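Local atomic coordinates of ATP-dependent DNA ligase (Mycobacterium tuberculosis, PDB entry 6NHX), a protein that joins broken DNA strands in an ATP-dependent reaction and, together with Ku, repairs double-strand breaks by non-homologous end joining. Residues K185-G197 / R293-E307. The protein carries 1 engineered substitution. Residues are numbered along the deposited sequence; the frame is centred on the assembly and turned at random.
With ATP (adenosine-5'-triphosphate), chain B.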
ATOM      1  N   LYS A 185     -11.699   0.286   5.386  1.00 12.19           N
ATOM      2  CA  LYS A 185     -10.951  -0.034   4.179  1.00 12.50           C
ATOM      3  C   LYS A 185     -11.480  -1.319   3.552  1.00 12.49           C
ATOM      4  O   LYS A 185     -11.777  -2.282   4.264  1.00 13.00           O
ATOM      5  CB  LYS A 185      -9.443  -0.156   4.450  1.00 12.76           C
ATOM      6  CG  LYS A 185      -9.084  -1.029   5.635  1.00 15.86           C
ATOM      7  CD  LYS A 185      -7.592  -1.315   5.677  1.00 17.70           C
ATOM      8  CE  LYS A 185      -7.253  -2.297   6.785  1.00 17.20           C
ATOM      9  NZ  LYS A 185      -5.832  -2.762   6.703  1.00 19.40           N
ATOM     10  N   ASP A 186     -11.572  -1.337   2.223  1.00 12.85           N
ATOM     11  CA  ASP A 186     -12.257  -2.401   1.491  1.00 13.36           C
ATOM     12  C   ASP A 186     -11.593  -2.533   0.127  1.00 15.55           C
ATOM     13  O   ASP A 186     -11.506  -1.553  -0.607  1.00 13.57           O
ATOM     14  CB  ASP A 186     -13.739  -2.007   1.356  1.00 13.74           C
ATOM     15  CG  ASP A 186     -14.614  -3.109   0.823  1.00 17.56           C
ATOM     16  OD1 ASP A 186     -14.086  -4.177   0.467  1.00 18.65           O
ATOM     17  OD2 ASP A 186     -15.842  -2.884   0.744  1.00 16.91           O
ATOM     18  N   LYS A 187     -11.135  -3.736  -0.221  1.00 14.40           N
ATOM     19  CA  LYS A 187     -10.444  -3.990  -1.478  1.00 13.99           C
ATOM     20  C   LYS A 187     -11.315  -4.818  -2.417  1.00 12.46           C
ATOM     21  O   LYS A 187     -12.102  -5.657  -1.976  1.00 14.60           O
ATOM     22  CB  LYS A 187      -9.133  -4.748  -1.221  1.00 17.91           C
ATOM     23  CG  LYS A 187      -8.117  -3.960  -0.402  1.00 19.34           C
ATOM     24  CD  LYS A 187      -6.718  -4.505  -0.600  1.00 28.98           C
ATOM     25  CE  LYS A 187      -5.893  -4.354   0.658  1.00 36.94           C
ATOM     26  NZ  LYS A 187      -5.856  -5.610   1.449  1.00 46.54           N
ATOM     27  N   HIS A 188     -11.134  -4.613  -3.729  1.00 11.62           N
ATOM     28  CA  HIS A 188     -11.864  -5.399  -4.715  1.00 14.43           C
ATOM     29  C   HIS A 188     -11.444  -6.859  -4.704  1.00 14.28           C
ATOM     30  O   HIS A 188     -12.283  -7.745  -4.897  1.00 16.63           O
ATOM     31  CB  HIS A 188     -11.648  -4.820  -6.102  1.00 14.36           C
ATOM     32  CG  HIS A 188     -12.038  -3.386  -6.189  1.00 13.20           C
ATOM     33  ND1 HIS A 188     -13.336  -2.959  -6.027  1.00 13.49           N
ATOM     34  CD2 HIS A 188     -11.294  -2.270  -6.386  1.00 14.12           C
ATOM     35  CE1 HIS A 188     -13.379  -1.643  -6.123  1.00 16.01           C
ATOM     36  NE2 HIS A 188     -12.153  -1.204  -6.340  1.00 14.96           N
ATOM     37  N   TRP A 189     -10.163  -7.140  -4.504  1.00 13.03           N
ATOM     38  CA  TRP A 189      -9.642  -8.499  -4.585  1.00 13.60           C
ATOM     39  C   TRP A 189      -9.446  -9.094  -3.205  1.00 13.97           C
ATOM     40  O   TRP A 189      -8.930  -8.434  -2.298  1.00 15.11           O
ATOM     41  CB  TRP A 189      -8.285  -8.516  -5.287  1.00 16.76           C
ATOM     42  CG  TRP A 189      -8.335  -8.337  -6.763  1.00 15.31           C
ATOM     43  CD1 TRP A 189      -8.331  -7.152  -7.448  1.00 19.91           C
ATOM     44  CD2 TRP A 189      -8.393  -9.374  -7.747  1.00 14.75           C
ATOM     45  NE1 TRP A 189      -8.380  -7.395  -8.805  1.00 19.84           N
ATOM     46  CE2 TRP A 189      -8.421  -8.752  -9.012  1.00 18.30           C
ATOM     47  CE3 TRP A 189      -8.420 -10.775  -7.680  1.00 17.58           C
ATOM     48  CZ2 TRP A 189      -8.477  -9.476 -10.196  1.00 18.40           C
ATOM     49  CZ3 TRP A 189      -8.474 -11.494  -8.862  1.00 18.77           C
ATOM     50  CH2 TRP A 189      -8.503 -10.841 -10.103  1.00 19.38           C
ATOM     51  N   ASN A 190      -9.821 -10.370  -3.068  1.00 14.96           N
ATOM     52  CA  ASN A 190      -9.308 -11.167  -1.966  1.00 14.89           C
ATOM     53  C   ASN A 190      -7.788 -11.132  -2.008  1.00 15.50           C
ATOM     54  O   ASN A 190      -7.183 -11.206  -3.083  1.00 17.31           O
ATOM     55  CB  ASN A 190      -9.735 -12.623  -2.140  1.00 16.50           C
ATOM     56  CG  ASN A 190     -11.209 -12.827  -1.949  1.00 19.49           C
ATOM     57  OD1 ASN A 190     -11.850 -12.131  -1.162  1.00 21.59           O
ATOM     58  ND2 ASN A 190     -11.764 -13.793  -2.673  1.00 22.88           N
ATOM     59  N   THR A 191      -7.168 -11.016  -0.836  1.00 14.23           N
ATOM     60  CA  THR A 191      -5.716 -11.016  -0.706  1.00 14.81           C
ATOM     61  C   THR A 191      -5.294 -12.095   0.283  1.00 18.04           C
ATOM     62  O   THR A 191      -6.028 -12.433   1.217  1.00 20.45           O
ATOM     63  CB  THR A 191      -5.213  -9.622  -0.298  1.00 17.44           C
ATOM     64  OG1 THR A 191      -5.571  -8.684  -1.324  1.00 21.72           O
ATOM     65  CG2 THR A 191      -3.705  -9.597  -0.123  1.00 33.01           C
ATOM     66  N   GLN A 192      -4.128 -12.689   0.032  1.00 14.46           N
ATOM     67  CA  GLN A 192      -3.607 -13.756   0.876  1.00 15.37           C
ATOM     68  C   GLN A 192      -2.119 -13.516   1.079  1.00 14.07           C
ATOM     69  O   GLN A 192      -1.397 -13.258   0.112  1.00 14.83           O
ATOM     70  CB  GLN A 192      -3.831 -15.116   0.203  1.00 14.57           C
ATOM     71  CG  GLN A 192      -3.227 -16.315   0.938  1.00 16.18           C
ATOM     72  CD  GLN A 192      -3.830 -16.524   2.309  1.00 17.28           C
ATOM     73  OE1 GLN A 192      -5.057 -16.620   2.451  1.00 20.49           O
ATOM     74  NE2 GLN A 192      -2.975 -16.598   3.335  1.00 17.93           N
ATOM     75  N   GLU A 193      -1.674 -13.579   2.334  1.00 14.89           N
ATOM     76  CA  GLU A 193      -0.256 -13.618   2.636  1.00 14.57           C
ATOM     77  C   GLU A 193       0.292 -15.003   2.323  1.00 14.12           C
ATOM     78  O   GLU A 193      -0.334 -16.035   2.621  1.00 14.77           O
ATOM     79  CB  GLU A 193      -0.018 -13.291   4.109  1.00 14.98           C
ATOM     80  CG  GLU A 193      -0.440 -11.877   4.469  1.00 17.08           C
ATOM     81  CD  GLU A 193      -0.583 -11.674   5.958  1.00 28.24           C
ATOM     82  OE1 GLU A 193      -0.201 -12.575   6.734  1.00 27.37           O
ATOM     83  OE2 GLU A 193      -1.085 -10.602   6.353  1.00 32.85           O
ATOM     84  N   VAL A 194       1.480 -15.022   1.724  1.00 14.58           N
ATOM     85  CA  VAL A 194       2.152 -16.266   1.363  1.00 15.78           C
ATOM     86  C   VAL A 194       3.624 -16.139   1.714  1.00 15.47           C
ATOM     87  O   VAL A 194       4.148 -15.040   1.890  1.00 14.49           O
ATOM     88  CB  VAL A 194       1.991 -16.625  -0.132  1.00 16.22           C
ATOM     89  CG1 VAL A 194       0.527 -16.870  -0.491  1.00 16.97           C
ATOM     90  CG2 VAL A 194       2.590 -15.530  -0.999  1.00 15.47           C
ATOM     91  N   VAL A 195       4.296 -17.279   1.843  1.00 14.42           N
ATOM     92  CA  VAL A 195       5.744 -17.320   2.025  1.00 13.15           C
ATOM     93  C   VAL A 195       6.388 -17.763   0.718  1.00 13.48           C
ATOM     94  O   VAL A 195       5.900 -18.692   0.055  1.00 14.42           O
ATOM     95  CB  VAL A 195       6.128 -18.247   3.194  1.00 14.27           C
ATOM     96  CG1 VAL A 195       7.649 -18.401   3.317  1.00 14.12           C
ATOM     97  CG2 VAL A 195       5.526 -17.723   4.485  1.00 17.14           C
ATOM     98  N   ILE A 196       7.463 -17.083   0.321  1.00 13.40           N
ATOM     99  CA  ILE A 196       8.175 -17.442  -0.899  1.00 14.18           C
ATOM    100  C   ILE A 196       9.070 -18.642  -0.631  1.00 14.10           C
ATOM    101  O   ILE A 196       9.891 -18.626   0.294  1.00 14.82           O
ATOM    102  CB  ILE A 196       8.992 -16.249  -1.412  1.00 13.41           C
ATOM    103  CG1 ILE A 196       8.065 -15.057  -1.676  1.00 16.30           C
ATOM    104  CG2 ILE A 196       9.747 -16.657  -2.654  1.00 14.47           C
ATOM    105  CD1 ILE A 196       8.811 -13.762  -1.977  1.00 17.58           C
ATOM    106  N   GLY A 197       8.916 -19.694  -1.440  1.00 13.06           N
ATOM    107  CA  GLY A 197       9.783 -20.849  -1.318  1.00 14.52           C
ATOM    108  C   GLY A 197      10.776 -21.060  -2.445  1.00 12.86           C
ATOM    109  O   GLY A 197      11.685 -21.886  -2.350  1.00 13.46           O
ATOM    110  N   ARG A 293       1.044  -8.522  -5.253  1.00 15.84           N
ATOM    111  CA  ARG A 293       0.961  -7.182  -4.681  1.00 14.74           C
ATOM    112  C   ARG A 293       2.333  -6.663  -4.271  1.00 15.75           C
ATOM    113  O   ARG A 293       2.727  -5.569  -4.688  1.00 17.61           O
ATOM    114  CB  ARG A 293      -0.052  -7.121  -3.532  1.00 13.13           C
ATOM    115  CG  ARG A 293      -0.535  -5.706  -3.250  1.00 21.30           C
ATOM    116  CD  ARG A 293      -1.158  -5.600  -1.873  1.00 29.81           C
ATOM    117  NE  ARG A 293      -1.813  -4.310  -1.677  1.00 24.42           N
ATOM    118  CZ  ARG A 293      -2.363  -3.923  -0.533  1.00 28.18           C
ATOM    119  NH1 ARG A 293      -2.333  -4.724   0.529  1.00 25.32           N
ATOM    120  NH2 ARG A 293      -2.951  -2.737  -0.450  1.00 19.72           N
ATOM    121  N   GLY A 294       3.079  -7.427  -3.487  1.00 16.56           N
ATOM    122  CA  GLY A 294       4.440  -7.067  -3.142  1.00 16.85           C
ATOM    123  C   GLY A 294       4.919  -7.828  -1.923  1.00 15.80           C
ATOM    124  O   GLY A 294       4.202  -8.643  -1.349  1.00 15.82           O
ATOM    125  N   LEU A 295       6.169  -7.559  -1.553  1.00 15.41           N
ATOM    126  CA  LEU A 295       6.728  -8.110  -0.324  1.00 15.89           C
ATOM    127  C   LEU A 295       6.120  -7.420   0.890  1.00 15.24           C
ATOM    128  O   LEU A 295       5.742  -6.246   0.840  1.00 15.23           O
ATOM    129  CB  LEU A 295       8.246  -7.943  -0.303  1.00 15.35           C
ATOM    130  CG  LEU A 295       9.039  -8.696  -1.376  1.00 14.52           C
ATOM    131  CD1 LEU A 295      10.523  -8.432  -1.210  1.00 20.51           C
ATOM    132  CD2 LEU A 295       8.767 -10.180  -1.239  1.00 19.52           C
ATOM    133  N   ARG A 296       6.012  -8.169   1.994  1.00 14.80           N
ATOM    134  CA  ARG A 296       5.551  -7.635   3.275  1.00 14.89           C
ATOM    135  C   ARG A 296       6.683  -7.832   4.282  1.00 17.09           C
ATOM    136  O   ARG A 296       6.670  -8.797   5.067  1.00 16.68           O
ATOM    137  CB  ARG A 296       4.251  -8.295   3.741  1.00 16.72           C
ATOM    138  CG  ARG A 296       3.017  -8.050   2.853  1.00 18.34           C
ATOM    139  CD  ARG A 296       2.932  -6.614   2.341  1.00 32.91           C
ATOM    140  NE  ARG A 296       2.817  -5.627   3.412  1.00 49.32           N
ATOM    141  CZ  ARG A 296       1.679  -5.044   3.776  1.00 54.06           C
ATOM    142  NH1 ARG A 296       0.543  -5.349   3.161  1.00 50.32           N
ATOM    143  NH2 ARG A 296       1.676  -4.152   4.759  1.00 49.08           N
ATOM    144  N   PRO A 297       7.664  -6.922   4.296  1.00 17.97           N
ATOM    145  CA  PRO A 297       8.916  -7.184   5.030  1.00 18.54           C
ATOM    146  C   PRO A 297       8.759  -7.310   6.530  1.00 21.95           C
ATOM    147  O   PRO A 297       9.619  -7.935   7.170  1.00 23.45           O
ATOM    148  CB  PRO A 297       9.803  -5.980   4.673  1.00 20.30           C
ATOM    149  CG  PRO A 297       9.187  -5.368   3.466  1.00 31.40           C
ATOM    150  CD  PRO A 297       7.720  -5.685   3.502  1.00 18.10           C
ATOM    151  N   ASP A 298       7.714  -6.737   7.119  1.00 20.79           N
ATOM    152  CA  ASP A 298       7.543  -6.798   8.562  1.00 28.15           C
ATOM    153  C   ASP A 298       6.661  -7.952   9.016  1.00 31.73           C
ATOM    154  O   ASP A 298       6.549  -8.189  10.223  1.00 35.44           O
ATOM    155  CB  ASP A 298       7.000  -5.468   9.090  1.00 38.31           C
ATOM    156  CG  ASP A 298       7.872  -4.288   8.691  1.00 42.42           C
ATOM    157  OD1 ASP A 298       7.320  -3.261   8.243  1.00 45.50           O
ATOM    158  OD2 ASP A 298       9.112  -4.398   8.809  1.00 37.37           O
ATOM    159  N   LYS A 299       6.036  -8.676   8.093  1.00 21.19           N
ATOM    160  CA  LYS A 299       5.233  -9.824   8.479  1.00 17.97           C
ATOM    161  C   LYS A 299       6.127 -11.039   8.662  1.00 20.99           C
ATOM    162  O   LYS A 299       7.150 -11.182   7.985  1.00 26.03           O
ATOM    163  CB  LYS A 299       4.153 -10.090   7.434  1.00 19.92           C
ATOM    164  CG  LYS A 299       3.167  -8.944   7.351  1.00 31.45           C
ATOM    165  CD  LYS A 299       1.902  -9.294   6.601  1.00 41.38           C
ATOM    166  CE  LYS A 299       0.911  -8.139   6.697  1.00 49.94           C
ATOM    167  NZ  LYS A 299      -0.358  -8.420   5.978  1.00 49.94           N
ATOM    168  N   LYS A 300       5.753 -11.897   9.610  1.00 22.13           N
ATOM    169  CA  LYS A 300       6.585 -13.068   9.849  1.00 24.17           C
ATOM    170  C   LYS A 300       5.927 -14.297   9.247  1.00 22.06           C
ATOM    171  O   LYS A 300       4.702 -14.427   9.304  1.00 19.64           O
ATOM    172  CB  LYS A 300       6.761 -13.316  11.349  1.00 34.21           C
ATOM    173  CG  LYS A 300       6.866 -12.072  12.211  1.00 39.97           C
ATOM    174  CD  LYS A 300       7.324 -12.428  13.619  1.00 47.24           C
ATOM    175  CE  LYS A 300       7.608 -11.182  14.445  1.00 52.44           C
ATOM    176  NZ  LYS A 300       8.435 -10.195  13.693  1.00 52.71           N
ATOM    177  N   PRO A 301       6.718 -15.198   8.664  1.00 20.26           N
ATOM    178  CA  PRO A 301       6.146 -16.459   8.170  1.00 19.92           C
ATOM    179  C   PRO A 301       5.285 -17.172   9.198  1.00 20.21           C
ATOM    180  O   PRO A 301       4.237 -17.711   8.833  1.00 19.39           O
ATOM    181  CB  PRO A 301       7.382 -17.278   7.774  1.00 21.59           C
ATOM    182  CG  PRO A 301       8.418 -16.238   7.433  1.00 23.18           C
ATOM    183  CD  PRO A 301       8.154 -15.073   8.360  1.00 19.09           C
ATOM    184  N   SER A 302       5.674 -17.154  10.482  1.00 21.10           N
ATOM    185  CA  SER A 302       4.904 -17.855  11.507  1.00 27.91           C
ATOM    186  C   SER A 302       3.490 -17.306  11.660  1.00 32.65           C
ATOM    187  O   SER A 302       2.634 -17.990  12.230  1.00 40.32           O
ATOM    188  CB  SER A 302       5.640 -17.848  12.855  1.00 23.31           C
ATOM    189  OG  SER A 302       5.824 -16.535  13.349  1.00 27.72           O
ATOM    190  N   GLU A 303       3.227 -16.101  11.163  1.00 25.08           N
ATOM    191  CA  GLU A 303       1.911 -15.481  11.254  1.00 24.70           C
ATOM    192  C   GLU A 303       1.052 -15.716  10.015  1.00 23.28           C
ATOM    193  O   GLU A 303      -0.106 -15.285   9.992  1.00 26.17           O
ATOM    194  CB  GLU A 303       2.053 -13.974  11.515  1.00 34.30           C
ATOM    195  CG  GLU A 303       2.729 -13.637  12.845  1.00 44.16           C
ATOM    196  CD  GLU A 303       3.183 -12.188  12.941  1.00 54.05           C
ATOM    197  OE1 GLU A 303       3.219 -11.489  11.903  1.00 57.68           O
ATOM    198  OE2 GLU A 303       3.513 -11.752  14.064  1.00 59.18           O
ATOM    199  N   VAL A 304       1.590 -16.378   8.992  1.00 19.67           N
ATOM    200  CA  VAL A 304       0.878 -16.583   7.733  1.00 19.43           C
ATOM    201  C   VAL A 304      -0.078 -17.759   7.885  1.00 21.07           C
ATOM    202  O   VAL A 304       0.347 -18.890   8.146  1.00 22.67           O
ATOM    203  CB  VAL A 304       1.863 -16.823   6.575  1.00 17.87           C
ATOM    204  CG1 VAL A 304       1.116 -17.218   5.311  1.00 17.71           C
ATOM    205  CG2 VAL A 304       2.717 -15.595   6.333  1.00 19.37           C
ATOM    206  N   VAL A 305      -1.370 -17.502   7.694  1.00 18.82           N
ATOM    207  CA  VAL A 305      -2.385 -18.547   7.769  1.00 20.18           C
ATOM    208  C   VAL A 305      -3.366 -18.352   6.621  1.00 21.33           C
ATOM    209  O   VAL A 305      -3.574 -17.232   6.142  1.00 20.89           O
ATOM    210  CB  VAL A 305      -3.132 -18.531   9.121  1.00 28.77           C
ATOM    211  CG1 VAL A 305      -2.175 -18.804  10.268  1.00 28.96           C
ATOM    212  CG2 VAL A 305      -3.835 -17.204   9.314  1.00 23.73           C
ATOM    213  N   ARG A 306      -3.978 -19.452   6.181  1.00 28.76           N
ATOM    214  CA  ARG A 306      -4.957 -19.375   5.103  1.00 32.84           C
ATOM    215  C   ARG A 306      -6.158 -18.549   5.543  1.00 43.12           C
ATOM    216  O   ARG A 306      -6.852 -18.903   6.501  1.00 37.97           O
ATOM    217  CB  ARG A 306      -5.391 -20.774   4.677  1.00 32.01           C
ATOM    218  CG  ARG A 306      -4.419 -21.445   3.739  1.00 41.39           C
ATOM    219  CD  ARG A 306      -5.061 -22.603   2.992  1.00 48.74           C
ATOM    220  NE  ARG A 306      -6.430 -22.313   2.570  1.00 54.11           N
ATOM    221  CZ  ARG A 306      -7.096 -23.020   1.660  1.00 55.27           C
ATOM    222  NH1 ARG A 306      -6.520 -24.060   1.069  1.00 47.60           N
ATOM    223  NH2 ARG A 306      -8.339 -22.690   1.338  1.00 55.42           N
ATOM    224  N   GLU A 307      -6.398 -17.447   4.838  1.00 49.56           N
ATOM    225  CA  GLU A 307      -7.442 -16.499   5.205  1.00 58.49           C
ATOM    226  C   GLU A 307      -8.723 -16.749   4.407  1.00 73.07           C
ATOM    227  O   GLU A 307      -9.799 -16.269   4.765  1.00 77.99           O
ATOM    228  CB  GLU A 307      -6.949 -15.065   4.988  1.00 57.60           C
ATOM    229  CG  GLU A 307      -5.556 -14.790   5.556  1.00 61.07           C
ATOM    230  CD  GLU A 307      -4.844 -13.644   4.851  1.00 65.57           C
ATOM    231  OE1 GLU A 307      -5.527 -12.684   4.433  1.00 68.58           O
ATOM    232  OE2 GLU A 307      -3.601 -13.703   4.710  1.00 55.48           O
ATOM    233  OXT GLU A 307      -8.714 -17.439   3.384  1.00 76.08           O
TER
HETATM  234  PG  ATP B1000      -2.506  -1.322   7.529  1.00 17.91           P
HETATM  235  O1G ATP B1000      -3.953  -0.873   7.563  1.00 17.33           O
HETATM  236  O2G ATP B1000      -1.952  -1.817   8.851  1.00 20.04           O
HETATM  237  O3G ATP B1000      -1.601  -0.305   6.856  1.00 18.64           O
HETATM  238  PB  ATP B1000      -1.998  -2.861   5.090  1.00 22.60           P
HETATM  239  O1B ATP B1000      -2.133  -4.319   4.732  1.00 31.05           O
HETATM  240  O2B ATP B1000      -0.708  -2.112   4.836  1.00 33.43           O
HETATM  241  O3B ATP B1000      -2.471  -2.667   6.619  1.00 22.96           O
HETATM  242  PA  ATP B1000      -4.339  -2.485   3.421  1.00 19.07           P
HETATM  243  O1A ATP B1000      -5.172  -3.492   4.153  1.00 22.17           O
HETATM  244  O2A ATP B1000      -3.713  -2.716   2.070  1.00 23.61           O
HETATM  245  O3A ATP B1000      -3.174  -2.023   4.410  1.00 24.28           O
HETATM  246  O5' ATP B1000      -5.092  -1.052   3.473  1.00 22.18           O
HETATM  247  C5' ATP B1000      -4.665   0.020   2.638  1.00 17.49           C
HETATM  248  C4' ATP B1000      -3.486   0.775   3.260  1.00 14.02           C
HETATM  249  O4' ATP B1000      -3.277   1.948   2.473  1.00 17.12           O
HETATM  250  C3' ATP B1000      -3.738   1.243   4.677  1.00 15.36           C
HETATM  251  O3' ATP B1000      -2.484   1.429   5.326  1.00 17.30           O
HETATM  252  C2' ATP B1000      -4.350   2.593   4.429  1.00 14.78           C
HETATM  253  O2' ATP B1000      -4.241   3.465   5.564  1.00 15.59           O
HETATM  254  C1' ATP B1000      -3.543   3.116   3.245  1.00 17.37           C
HETATM  255  N9  ATP B1000      -4.345   3.987   2.362  1.00 14.25           N
HETATM  256  C8  ATP B1000      -4.396   3.927   1.008  1.00 14.33           C
HETATM  257  N7  ATP B1000      -5.207   4.901   0.508  1.00 12.43           N
HETATM  258  C5  ATP B1000      -5.658   5.598   1.569  1.00 11.63           C
HETATM  259  C6  ATP B1000      -6.559   6.727   1.750  1.00 11.01           C
HETATM  260  N6  ATP B1000      -7.155   7.294   0.695  1.00 12.23           N
HETATM  261  N1  ATP B1000      -6.782   7.154   3.002  1.00 11.03           N
HETATM  262  C2  ATP B1000      -6.210   6.592   4.073  1.00 11.57           C
HETATM  263  N3  ATP B1000      -5.383   5.539   3.985  1.00 12.55           N
HETATM  264  C4  ATP B1000      -5.098   5.005   2.776  1.00 12.76           C
HETATM  265  O   HOH W   1      -3.414  -6.083   3.240  1.00 29.20           O
HETATM  266  O   HOH W   2      -2.152 -14.625   7.028  1.00 24.51           O
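Lys187 and Arg293, two cations from different domains, lie side by side next to the alpha phosphate of ATP, Lys187 NZ 3.7 Å from Arg293 NH1. The aliphatic part of Lys187 crosses the Arg293 chain at about a right angle, its CD lying over one face of the guanidinium, toward the rim. At the edge of that group, in its plane, Arg293 NH1 and NH2 both donate to ATP O2A, the NH2 bond being 2.6 Å; Lys187 NZ instead reaches O1B of the beta phosphate through a water. Arg293 reaches this far because its chain runs extended from CG to NE, and salt bridges to Asp33 and Glu275 further fix the guanidinium. Lys185 NZ bonds O1A and O1G of ATP, while Arg296 NH1 and NH2 bond O1B and O2B.

Farther along, the C-terminal tail lies against strand 190-201. The bend at chi2 of Gln192 (63°) turns its amide to the tail: OE1 accepts Glu307 N on a lone pair (2.9 Å, 168°), and NE2 gives its two hydrogens to Val305 O and Glu193 O. Glu307 OE2, in a poorly ordered residue, accepts Glu193 N from above the carboxylate plane, and a water links it to Glu193 OE1. Lys299 NZ pairs with Glu193 OE2 in a salt bridge whose modelled 2.3 Å is doubtfully short. Val195 CG2 then packs on Pro301 CB (3.8 Å) and Val304 CG2.

Nucleotidyltransferase-domain lysines and OB-domain arginines thus converge on the ATP triphosphate, characteristic of the closed conformation of an ATP-dependent DNA ligase.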